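Local coordinates for protein copper-sensitive operon repressor (CsoR) (Geobacillus thermodenitrificans, PDB 4M1P) that probably represses a copper-sensitive operon by binding its DNA until Cu(I) binds and switches it allosterically, at residues 71-75 / 76-80; 48-51 / 52-56. The protein carries 1 engineered substitution. One frame throughout, in Å; residues are numbered along the deposited sequence.

Contact 1: 71-75 / 76-80. With CU1 (copper (I) ion), chain B.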
loop_
_atom_site.group_PDB
_atom_site.type_symbol
_atom_site.label_atom_id
_atom_site.label_comp_id
_atom_site.label_asym_id
_atom_site.label_seq_id
_atom_site.Cartn_x
_atom_site.Cartn_y
_atom_site.Cartn_z
ATOM N N LEU A 71 -11.500 -11.089 5.340
ATOM C CA LEU A 71 -11.557 -10.102 6.407
ATOM C C LEU A 71 -13.005 -9.710 6.681
ATOM O O LEU A 71 -13.462 -9.729 7.830
ATOM C CB LEU A 71 -10.750 -8.867 6.018
ATOM C CG LEU A 71 -10.464 -7.850 7.114
ATOM C CD1 LEU A 71 -9.801 -8.537 8.276
ATOM C CD2 LEU A 71 -9.557 -6.789 6.568
ATOM N N GLU A 72 -13.719 -9.364 5.612
ATOM C CA GLU A 72 -15.110 -8.954 5.720
ATOM C C GLU A 72 -15.966 -10.091 6.259
ATOM O O GLU A 72 -16.805 -9.885 7.134
ATOM C CB GLU A 72 -15.648 -8.487 4.367
ATOM C CG GLU A 72 -14.979 -7.230 3.820
ATOM C CD GLU A 72 -15.649 -6.722 2.552
ATOM O OE1 GLU A 72 -15.101 -6.956 1.456
ATOM O OE2 GLU A 72 -16.722 -6.085 2.654
ATOM N N ARG A 73 -15.747 -11.289 5.734
ATOM C CA ARG A 73 -16.492 -12.451 6.182
ATOM C C ARG A 73 -16.314 -12.615 7.686
ATOM O O ARG A 73 -17.295 -12.738 8.420
ATOM C CB ARG A 73 -16.035 -13.707 5.436
ATOM C CG ARG A 73 -17.027 -14.855 5.452
ATOM C CD ARG A 73 -16.952 -15.652 6.746
ATOM N NE ARG A 73 -17.558 -16.971 6.605
ATOM C CZ ARG A 73 -17.568 -17.890 7.563
ATOM N NH1 ARG A 73 -17.011 -17.627 8.739
ATOM N NH2 ARG A 73 -18.136 -19.068 7.346
ATOM N N HIS A 74 -15.067 -12.589 8.146
ATOM C CA HIS A 74 -14.786 -12.800 9.564
ATOM C C HIS A 74 -15.458 -11.732 10.424
ATOM O O HIS A 74 -16.039 -12.036 11.465
ATOM C CB HIS A 74 -13.275 -12.816 9.815
ATOM C CG HIS A 74 -12.899 -13.110 11.233
ATOM N ND1 HIS A 74 -13.183 -14.307 11.854
ATOM C CD2 HIS A 74 -12.255 -12.355 12.162
ATOM C CE1 HIS A 74 -12.737 -14.283 13.090
ATOM N NE2 HIS A 74 -12.165 -13.102 13.306
ATOM N N ALA A 75 -15.390 -10.482 9.978
ATOM C CA ALA A 75 -15.982 -9.373 10.725
ATOM C C ALA A 75 -17.512 -9.411 10.730
ATOM O O ALA A 75 -18.136 -9.241 11.777
ATOM C CB ALA A 75 -15.482 -8.041 10.182
ATOM N N ASN A 76 -18.108 -9.626 9.557
ATOM C CA ASN A 76 -19.565 -9.661 9.409
ATOM C C ASN A 76 -20.235 -10.806 10.151
ATOM O O ASN A 76 -21.373 -10.680 10.589
ATOM C CB ASN A 76 -19.958 -9.759 7.933
ATOM C CG ASN A 76 -19.617 -8.512 7.145
ATOM O OD1 ASN A 76 -18.882 -7.640 7.617
ATOM N ND2 ASN A 76 -20.147 -8.424 5.927
ATOM N N HIS A 77 -19.546 -11.934 10.271
ATOM C CA HIS A 77 -20.151 -13.118 10.868
ATOM C C HIS A 77 -19.526 -13.516 12.195
ATOM O O HIS A 77 -20.177 -13.440 13.240
ATOM C CB HIS A 77 -20.095 -14.281 9.885
ATOM C CG HIS A 77 -20.873 -14.030 8.629
ATOM N ND1 HIS A 77 -20.315 -14.138 7.377
ATOM C CD2 HIS A 77 -22.159 -13.656 8.444
ATOM C CE1 HIS A 77 -21.232 -13.847 6.465
ATOM N NE2 HIS A 77 -22.358 -13.553 7.090
ATOM N N CYS A 78 -18.267 -13.937 12.158
ATOM C CA CYS A 78 -17.594 -14.439 13.356
ATOM C C CYS A 78 -17.470 -13.388 14.470
ATOM O O CYS A 78 -17.900 -13.625 15.599
ATOM C CB CYS A 78 -16.216 -15.015 13.008
ATOM S SG CYS A 78 -16.233 -16.350 11.776
ATOM N N VAL A 79 -16.885 -12.234 14.156
ATOM C CA VAL A 79 -16.731 -11.174 15.149
ATOM C C VAL A 79 -18.097 -10.639 15.599
ATOM O O VAL A 79 -18.322 -10.387 16.789
ATOM C CB VAL A 79 -15.835 -10.036 14.630
ATOM C CG1 VAL A 79 -15.748 -8.919 15.652
ATOM C CG2 VAL A 79 -14.440 -10.564 14.325
ATOM N N ALA A 80 -19.017 -10.489 14.649
ATOM C CA ALA A 80 -20.383 -10.091 14.976
ATOM C C ALA A 80 -21.047 -11.075 15.951
ATOM O O ALA A 80 -21.746 -10.658 16.877
ATOM C CB ALA A 80 -21.207 -9.944 13.717
HETATM CU CU CU1 B . -14.126 -15.965 10.939
#
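H74 and C78, one helical turn apart, reach a single copper(I) ion from the same side of helix 49-85. The metal lies 2.1 Å from H74 ND1 and 2.3 Å from C78 SG, an imidazole nitrogen and a soft sulfur that suit this ion well. H74 swings its ring away from its own nitrogen (chi1 -176°), while SG of C78 lies beside its own backbone N (chi1 -57°), and with these torsions both donors converge on the metal. The imidazole is bounded on the helix by two aliphatic groups, both set obliquely to the ring: CB of C78, 3.3 Å from H74 ND1, and CG2 of V79, 3.6 Å from H74 NE2. In the next shell, R73 lays its guanidinium near the sulfur, edge on, with NH1 3.4 Å from C78 SG. Such a positive group would probably favour a thiolate. R73 NH2 forms a salt bridge with E21 of the same chain, and NH1 hydrogen-bonds to the carbonyl of I15, which probably helps hold the guanidinium beside the sulfur. Beneath these side chains the helix widens into a pi-type turn at 76-79, where V79 N donates to H74 O over 2.8 Å, a bond spanning five residues rather than four. C49 of the third subunit supplies the remaining ligand, completing the three-coordinate, intersubunit copper(I) site of the CsoR family.

Contact 2: 48-51 / 52-56; sequences YCID and ILVQI. With CU1 (copper (I) ion), chain C.
The carbonyl oxygen of C49 takes the hydrogen bond from L53 N at 2.9 Å, and V54 N binds I50 O, likewise at 2.9 Å. CG of L53 lies beside its own backbone N (chi1 -72°), which brings the branched end back toward the preceding turn. There L53 and I50 barely meet, CD1 to CD1 at 4.5 Å, and both are buried, L53 against G67 of the third subunit. Beta-branched V54 offers a methyl close to its main chain, and its CG2 comes within 4.5 Å of I50 CG2. Y48 is the N-cap residue of helix 49-85, and its carbonyl receives I52 N at 3.2 Å in the first turn. On this first turn C49 holds its SG 2.3 Å from a copper(I) ion, a soft sulfur donor, probably as thiolate, for a soft metal, in the intersubunit site that H74 and C78 of the third subunit complete. The aromatic ring of Y48 meets H74 of that subunit almost perpendicularly, and its hydroxyl is hydrogen-bonded to E94 there. I52 turns instead to helix 19-44 of its own chain, where its aliphatic side chain packs on M42 and V43.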
loop_
_atom_site.group_PDB
_atom_site.type_symbol
_atom_site.label_atom_id
_atom_site.label_comp_id
_atom_site.label_asym_id
_atom_site.label_seq_id
_atom_site.Cartn_x
_atom_site.Cartn_y
_atom_site.Cartn_z
ATOM N N TYR A 48 10.957 -12.011 -20.184
ATOM C CA TYR A 48 11.260 -10.614 -19.883
ATOM C C TYR A 48 10.805 -10.217 -18.485
ATOM O O TYR A 48 9.673 -10.513 -18.090
ATOM C CB TYR A 48 10.590 -9.710 -20.918
ATOM C CG TYR A 48 11.095 -8.278 -20.949
ATOM C CD1 TYR A 48 10.211 -7.214 -21.094
ATOM C CD2 TYR A 48 12.452 -7.993 -20.848
ATOM C CE1 TYR A 48 10.660 -5.914 -21.143
ATOM C CE2 TYR A 48 12.909 -6.692 -20.889
ATOM C CZ TYR A 48 12.007 -5.657 -21.036
ATOM O OH TYR A 48 12.464 -4.360 -21.079
ATOM N N CYS A 49 11.691 -9.543 -17.748
ATOM C CA CYS A 49 11.421 -9.123 -16.371
ATOM C C CYS A 49 10.116 -8.337 -16.224
ATOM O O CYS A 49 9.427 -8.465 -15.215
ATOM C CB CYS A 49 12.574 -8.277 -15.818
ATOM S SG CYS A 49 14.221 -9.040 -15.832
ATOM N N ILE A 50 9.787 -7.524 -17.226
ATOM C CA ILE A 50 8.585 -6.698 -17.175
ATOM C C ILE A 50 7.331 -7.572 -17.218
ATOM O O ILE A 50 6.407 -7.384 -16.419
ATOM C CB ILE A 50 8.568 -5.657 -18.310
ATOM C CG1 ILE A 50 9.631 -4.580 -18.072
ATOM C CG2 ILE A 50 7.195 -5.023 -18.441
ATOM C CD1 ILE A 50 9.352 -3.667 -16.881
ATOM N N ASP A 51 7.311 -8.528 -18.144
ATOM C CA ASP A 51 6.209 -9.479 -18.248
ATOM C C ASP A 51 5.987 -10.192 -16.916
ATOM O O ASP A 51 4.853 -10.360 -16.462
ATOM C CB ASP A 51 6.497 -10.508 -19.336
ATOM C CG ASP A 51 6.592 -9.890 -20.710
ATOM O OD1 ASP A 51 6.021 -8.800 -20.913
ATOM O OD2 ASP A 51 7.227 -10.497 -21.599
ATOM N N ILE A 52 7.080 -10.601 -16.290
ATOM C CA ILE A 52 7.008 -11.279 -15.004
ATOM C C ILE A 52 6.428 -10.364 -13.922
ATOM O O ILE A 52 5.568 -10.778 -13.143
ATOM C CB ILE A 52 8.385 -11.827 -14.607
ATOM C CG1 ILE A 52 8.746 -12.985 -15.537
ATOM C CG2 ILE A 52 8.404 -12.263 -13.157
ATOM C CD1 ILE A 52 10.026 -13.695 -15.184
ATOM N N LEU A 53 6.878 -9.113 -13.898
ATOM C CA LEU A 53 6.407 -8.152 -12.903
ATOM C C LEU A 53 4.910 -7.884 -13.051
ATOM O O LEU A 53 4.185 -7.798 -12.056
ATOM C CB LEU A 53 7.209 -6.855 -12.986
ATOM C CG LEU A 53 8.639 -6.969 -12.459
ATOM C CD1 LEU A 53 9.495 -5.821 -12.963
ATOM C CD2 LEU A 53 8.639 -7.003 -10.945
ATOM N N VAL A 54 4.452 -7.772 -14.293
ATOM C CA VAL A 54 3.025 -7.637 -14.559
ATOM C C VAL A 54 2.243 -8.785 -13.907
ATOM O O VAL A 54 1.255 -8.547 -13.209
ATOM C CB VAL A 54 2.737 -7.571 -16.068
ATOM C CG1 VAL A 54 1.245 -7.675 -16.339
ATOM C CG2 VAL A 54 3.284 -6.278 -16.647
ATOM N N GLN A 55 2.704 -10.018 -14.105
ATOM C CA GLN A 55 2.036 -11.174 -13.504
ATOM C C GLN A 55 2.115 -11.159 -11.991
ATOM O O GLN A 55 1.169 -11.560 -11.316
ATOM C CB GLN A 55 2.595 -12.488 -14.041
ATOM C CG GLN A 55 2.028 -12.846 -15.395
ATOM C CD GLN A 55 0.515 -12.776 -15.412
ATOM O OE1 GLN A 55 -0.157 -13.483 -14.655
ATOM N NE2 GLN A 55 -0.031 -11.917 -16.268
ATOM N N ILE A 56 3.240 -10.706 -11.454
ATOM C CA ILE A 56 3.350 -10.577 -10.009
ATOM C C ILE A 56 2.348 -9.548 -9.500
ATOM O O ILE A 56 1.713 -9.747 -8.466
ATOM C CB ILE A 56 4.774 -10.215 -9.568
ATOM C CG1 ILE A 56 5.702 -11.418 -9.776
ATOM C CG2 ILE A 56 4.792 -9.777 -8.109
ATOM C CD1 ILE A 56 7.078 -11.237 -9.211
HETATM CU CU CU1 C . 15.395 -7.289 -16.851
#

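Both contacts belong to helix 49-85, contact 2 over its first turns and contact 1 toward its C-terminal end, so 48-56 comes first along the chain. Their centres are 35 Å apart, on opposite sides of the centre of the chain, and their nearest atoms about 19 Å apart, so the two do not touch. Each nevertheless holds part of a copper site: one chain offers a cysteine from one end of the helix and a histidine-cysteine pair from the other, to two separate ions. Because the ligands of each site come from two chains, copper bridges the subunit interface, which is consistent with the metal acting as an allosteric switch through the tetramer.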